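Long-range contacts in WYL1 (Ruminococcus sp., PDB 6OAW), which is a WYL-domain accessory protein that probably modulates the activity of the RNA-guided nuclease of a Type VI-D CRISPR-Cas system: residues F206-S211 with K218-L223; R222-R227 with V240-E245. All blocks are in the same frame, centred on the assembly; numbering follows the deposited sequence.

Interaction 1. Residues F206-S211 with K218-L223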
# COMPACT_ATOMS: atom_id res chain seq x y z
N PHE B 206 -10.18 8.05 34.34
CA PHE B 206 -10.34 6.84 33.51
C PHE B 206 -11.64 6.97 32.74
O PHE B 206 -12.48 7.80 33.15
CB PHE B 206 -10.33 5.57 34.38
CG PHE B 206 -11.56 5.39 35.24
CD1 PHE B 206 -11.64 5.94 36.51
CD2 PHE B 206 -12.63 4.63 34.79
CE1 PHE B 206 -12.77 5.75 37.29
CE2 PHE B 206 -13.76 4.45 35.56
CZ PHE B 206 -13.82 5.01 36.82
N ILE B 207 -11.80 6.21 31.65
CA ILE B 207 -13.11 5.92 31.01
C ILE B 207 -13.44 4.43 31.18
O ILE B 207 -12.50 3.58 31.18
CB ILE B 207 -13.15 6.31 29.51
CG1 ILE B 207 -12.20 5.46 28.67
CG2 ILE B 207 -12.92 7.80 29.35
CD1 ILE B 207 -12.14 5.85 27.22
N TYR B 208 -14.73 4.13 31.30
CA TYR B 208 -15.30 2.78 31.15
C TYR B 208 -15.33 2.50 29.65
O TYR B 208 -15.55 3.47 28.88
CB TYR B 208 -16.68 2.68 31.79
CG TYR B 208 -16.74 2.61 33.30
CD1 TYR B 208 -16.39 1.45 33.98
CD2 TYR B 208 -17.18 3.69 34.06
CE1 TYR B 208 -16.45 1.36 35.37
CE2 TYR B 208 -17.25 3.62 35.45
CZ TYR B 208 -16.89 2.45 36.11
OH TYR B 208 -16.97 2.39 37.48
N ALA B 209 -15.08 1.26 29.24
CA ALA B 209 -15.25 0.83 27.84
C ALA B 209 -15.61 -0.65 27.78
O ALA B 209 -15.32 -1.38 28.73
CB ALA B 209 -14.01 1.12 27.05
N TYR B 210 -16.23 -1.06 26.68
CA TYR B 210 -16.59 -2.48 26.43
C TYR B 210 -15.51 -3.05 25.51
O TYR B 210 -15.15 -2.38 24.55
CB TYR B 210 -18.04 -2.56 25.92
CG TYR B 210 -19.09 -2.35 26.99
CD1 TYR B 210 -19.29 -1.11 27.57
CD2 TYR B 210 -19.86 -3.41 27.45
CE1 TYR B 210 -20.25 -0.91 28.55
CE2 TYR B 210 -20.81 -3.23 28.43
CZ TYR B 210 -21.01 -1.98 28.99
OH TYR B 210 -21.96 -1.84 29.96
N SER B 211 -14.99 -4.22 25.86
CA SER B 211 -13.88 -4.93 25.18
C SER B 211 -14.28 -6.37 24.88
O SER B 211 -14.70 -7.06 25.81
CB SER B 211 -12.63 -4.91 26.01
OG SER B 211 -11.61 -5.67 25.39
N LYS B 218 -18.38 -9.22 25.38
CA LYS B 218 -18.02 -7.86 25.83
C LYS B 218 -17.89 -7.81 27.35
O LYS B 218 -18.83 -8.23 28.04
CB LYS B 218 -19.08 -6.87 25.31
CG LYS B 218 -19.16 -6.80 23.79
CD LYS B 218 -19.93 -5.63 23.24
CE LYS B 218 -19.45 -5.32 21.83
NZ LYS B 218 -20.43 -4.49 21.10
N ARG B 219 -16.75 -7.31 27.84
CA ARG B 219 -16.46 -6.95 29.26
C ARG B 219 -16.45 -5.42 29.41
O ARG B 219 -15.71 -4.76 28.64
CB ARG B 219 -15.08 -7.49 29.69
CG ARG B 219 -15.03 -8.96 30.08
CD ARG B 219 -13.59 -9.45 30.18
NE ARG B 219 -13.48 -10.88 30.48
CZ ARG B 219 -12.35 -11.58 30.48
NH1 ARG B 219 -12.37 -12.87 30.77
NH2 ARG B 219 -11.19 -11.00 30.20
N ARG B 220 -17.20 -4.86 30.36
CA ARG B 220 -17.07 -3.44 30.79
C ARG B 220 -15.82 -3.32 31.67
O ARG B 220 -15.84 -3.86 32.79
CB ARG B 220 -18.32 -2.96 31.53
CG ARG B 220 -18.27 -1.49 31.97
CD ARG B 220 -19.57 -0.71 31.81
NE ARG B 220 -19.96 0.13 32.95
CZ ARG B 220 -20.20 1.45 32.90
NH1 ARG B 220 -20.09 2.14 31.77
NH2 ARG B 220 -20.58 2.07 34.00
N ILE B 221 -14.79 -2.64 31.16
CA ILE B 221 -13.47 -2.44 31.83
C ILE B 221 -13.23 -0.93 31.99
O ILE B 221 -14.02 -0.13 31.44
CB ILE B 221 -12.35 -3.12 31.04
CG1 ILE B 221 -12.12 -2.50 29.67
CG2 ILE B 221 -12.62 -4.61 30.93
CD1 ILE B 221 -10.87 -3.01 28.96
N ARG B 222 -12.19 -0.58 32.74
CA ARG B 222 -11.73 0.81 32.96
C ARG B 222 -10.40 0.99 32.24
O ARG B 222 -9.51 0.13 32.41
CB ARG B 222 -11.66 1.11 34.46
CG ARG B 222 -13.02 1.08 35.14
CD ARG B 222 -12.95 1.51 36.59
NE ARG B 222 -12.27 0.49 37.37
CZ ARG B 222 -11.62 0.70 38.50
NH1 ARG B 222 -11.51 1.92 39.01
NH2 ARG B 222 -11.05 -0.31 39.13
N LEU B 223 -10.31 2.04 31.41
CA LEU B 223 -9.09 2.39 30.64
C LEU B 223 -8.59 3.75 31.08
O LEU B 223 -9.42 4.66 31.23
CB LEU B 223 -9.42 2.45 29.15
CG LEU B 223 -9.97 1.17 28.53
CD1 LEU B 223 -10.32 1.43 27.08
CD2 LEU B 223 -8.98 0.03 28.65
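Arg220 turns CG away from its own backbone N (chi1 -179°) and then bends at chi2 and chi3, which carries its guanidinium diagonally across to the partner strand, onto Tyr208; there CG anti to the carbonyl carbon (chi1 -76°) stands the tyrosine ring up beside its backbone N, on the same face as Arg220. The two strands form an antiparallel beta hairpin in the antiparallel sheet of this WYL-domain protein. Six backbone hydrogen bonds join the hydrogen-bonded pairs Ile207-Leu223, Ala209-Ile221 and Ser211-Arg219, and the shortest runs almost straight from Leu223 N to Ile207 O at 2.7 Å. Between them, Tyr208 with Arg222 and Tyr210 with Arg220 are non-hydrogen-bonded pairs whose side chains share one face. On that face the Arg220 guanidinium lies flat on the Tyr208 ring, planes 12° apart, with Arg220 CZ 4.0 Å from the ring centroid: a cation-pi stack. The opposite face of the Tyr208 ring takes the rim of Phe206, whose CE2 sits over it. Replacing Tyr208 by an alanine would probably leave the Arg220 guanidinium without its stacking surface and free to turn, and open a gap beside Phe206. Arg222 runs alongside Tyr208, its CG 3.4 Å from Tyr208 CE1, while its CD lies over a face of the Phe206 ring; the charged end goes on to Glu275 and Asp244. On the other face the part toward Ile207 is apolar, with Leu223 CD1 3.7 Å from Ala209 CB, while Ser211 and Arg219 near the turn are polar; Tyr257 of strand 253-258 packs against Ser211, Ile221 and Leu223 there. Arg220 also uses its aliphatic part, placing CB over one face of Tyr210, 4.0 Å from the centroid in a CH-pi contact.

Interaction 2. Residues R222-R227 with V240-E245; sequences RLIPYR and VCLSDE
Asp244 and Arg222 close one end of an antiparallel strand pairing in the beta hairpin of strands 219-230 and 237-243, a buried part of the antiparallel sheet with a classic beta bulge at its other end. The carboxylate of Asp244 holds Arg222 at two levels. Its OD1 takes the backbone N of Arg222 in a nearly straight bond of 3.1 Å, while OD2 receives NE of the same residue at 2.8 Å in a salt bridge. Both donors come from above the carboxylate plane, and guanidinium and carboxylate are turned 64° apart, so this is not a coplanar, two-pronged pairing; NH2 adds a weak bond to the same OD2, and NH1 turns to Glu275. Asp244 reaches back because its CG lies between its own backbone N and carbonyl carbon (chi1 76°). Next to it, Ser243 OG accepts from the N of Glu245 in an ST turn and also bonds the hydroxyl of Tyr257. Farther along, Ile224 and Leu242 form a hydrogen-bonded pair, Ile224 N giving to Leu242 O at 2.8 Å, with their CB atoms 4.1 Å apart. Leu242 also touches His289 of helix 287-298; the same helix also meets Val240 through Leu296 and Tyr226 through Val293. The side chains of Leu223 and Cys241 lie on the other face, Leu223 CD2 3.9 Å from Cys241 SG. Pro225, which has no N-H to give, falls in the non-hydrogen-bonded pair with Cys241, where none is called for. Beyond it the register slips by one residue, and Tyr226 and Arg227 both face Val240. The carbonyl oxygen Val240 O thus accepts twice, from Tyr226 N at 2.9 Å and from Arg227 N at 3.1 Å.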
# COMPACT_ATOMS: atom_id res chain seq x y z
N ARG B 222 -12.19 -0.58 32.74
CA ARG B 222 -11.73 0.81 32.96
C ARG B 222 -10.40 0.99 32.24
O ARG B 222 -9.51 0.13 32.41
CB ARG B 222 -11.66 1.11 34.46
CG ARG B 222 -13.02 1.08 35.14
CD ARG B 222 -12.95 1.51 36.59
NE ARG B 222 -12.27 0.49 37.37
CZ ARG B 222 -11.62 0.70 38.50
NH1 ARG B 222 -11.51 1.92 39.01
NH2 ARG B 222 -11.05 -0.31 39.13
N LEU B 223 -10.31 2.04 31.41
CA LEU B 223 -9.09 2.39 30.64
C LEU B 223 -8.59 3.75 31.08
O LEU B 223 -9.42 4.66 31.23
CB LEU B 223 -9.42 2.45 29.15
CG LEU B 223 -9.97 1.17 28.53
CD1 LEU B 223 -10.32 1.43 27.08
CD2 LEU B 223 -8.98 0.03 28.65
N ILE B 224 -7.27 3.88 31.20
CA ILE B 224 -6.55 5.18 31.26
C ILE B 224 -5.76 5.29 29.97
O ILE B 224 -4.70 4.69 29.86
CB ILE B 224 -5.66 5.29 32.51
CG1 ILE B 224 -6.42 4.94 33.80
CG2 ILE B 224 -5.04 6.68 32.58
CD1 ILE B 224 -5.54 4.82 35.03
N PRO B 225 -6.30 5.95 28.92
CA PRO B 225 -5.65 6.00 27.62
C PRO B 225 -4.26 6.64 27.70
O PRO B 225 -4.09 7.54 28.48
CB PRO B 225 -6.56 6.91 26.78
CG PRO B 225 -7.90 6.82 27.47
CD PRO B 225 -7.56 6.71 28.94
N TYR B 226 -3.31 6.17 26.89
CA TYR B 226 -1.97 6.78 26.76
C TYR B 226 -1.77 7.31 25.33
O TYR B 226 -1.58 8.51 25.15
CB TYR B 226 -0.88 5.79 27.18
CG TYR B 226 0.47 6.46 27.25
CD1 TYR B 226 0.89 7.14 28.38
CD2 TYR B 226 1.27 6.50 26.12
CE1 TYR B 226 2.10 7.81 28.40
CE2 TYR B 226 2.49 7.14 26.13
CZ TYR B 226 2.90 7.81 27.27
OH TYR B 226 4.10 8.42 27.26
N ARG B 227 -1.81 6.44 24.34
CA ARG B 227 -1.65 6.87 22.92
C ARG B 227 -2.20 5.79 22.01
O ARG B 227 -2.07 4.59 22.36
CB ARG B 227 -0.18 7.16 22.62
CG ARG B 227 0.04 7.91 21.30
CD ARG B 227 1.51 7.96 20.88
NE ARG B 227 2.33 8.67 21.86
CZ ARG B 227 3.65 8.50 22.04
NH1 ARG B 227 4.34 7.65 21.30
NH2 ARG B 227 4.26 9.19 22.98
N VAL B 240 -2.76 2.02 23.30
CA VAL B 240 -1.84 1.72 24.43
C VAL B 240 -2.35 2.50 25.64
O VAL B 240 -2.64 3.68 25.51
CB VAL B 240 -0.37 2.03 24.10
CG1 VAL B 240 0.52 1.72 25.29
CG2 VAL B 240 0.11 1.25 22.89
N CYS B 241 -2.53 1.83 26.77
CA CYS B 241 -3.25 2.40 27.94
C CYS B 241 -2.89 1.64 29.22
O CYS B 241 -2.19 0.65 29.13
CB CYS B 241 -4.75 2.32 27.71
SG CYS B 241 -5.32 0.61 27.51
N LEU B 242 -3.42 2.09 30.36
CA LEU B 242 -3.55 1.22 31.56
C LEU B 242 -4.98 0.69 31.59
O LEU B 242 -5.89 1.47 31.24
CB LEU B 242 -3.21 1.98 32.84
CG LEU B 242 -1.94 2.82 32.81
CD1 LEU B 242 -1.57 3.28 34.21
CD2 LEU B 242 -0.78 2.05 32.19
N SER B 243 -5.15 -0.58 31.96
CA SER B 243 -6.47 -1.26 32.04
C SER B 243 -6.56 -2.09 33.33
O SER B 243 -5.50 -2.54 33.82
CB SER B 243 -6.69 -2.08 30.84
OG SER B 243 -7.82 -2.92 31.01
N ASP B 244 -7.78 -2.27 33.84
CA ASP B 244 -8.06 -3.07 35.05
C ASP B 244 -8.60 -4.45 34.63
O ASP B 244 -9.08 -5.18 35.49
CB ASP B 244 -9.03 -2.32 35.97
CG ASP B 244 -10.47 -2.33 35.48
OD1 ASP B 244 -10.70 -2.82 34.36
OD2 ASP B 244 -11.36 -1.90 36.25
N GLU B 245 -8.52 -4.81 33.35
CA GLU B 245 -9.12 -6.06 32.84
C GLU B 245 -8.37 -7.26 33.44
O GLU B 245 -9.05 -8.19 33.92
CB GLU B 245 -9.12 -6.12 31.32
CG GLU B 245 -9.94 -7.28 30.78
CD GLU B 245 -10.02 -7.36 29.26
OE1 GLU B 245 -9.44 -6.50 28.59
OE2 GLU B 245 -10.68 -8.31 28.77

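In the fold
Strand 219-230 is the common element: interaction 1 pairs its first half with strand 205-211 along one edge, and interaction 2 pairs its continuation with strand 237-243 along the other, so the three are neighbours in one antiparallel sheet. The contact centres lie about 9 Å apart. Arg222 and Leu223 serve both, Arg222 through its aliphatic chain in the first and its polar groups in the second. A salt bridge also joins them directly, from Arg219 NH2 to Glu245 OE2 at 3.1 Å, and Ile221 CD1 packs 3.7 Å from Ser243 OG. Neither contact is touched by the other chain of the assembly.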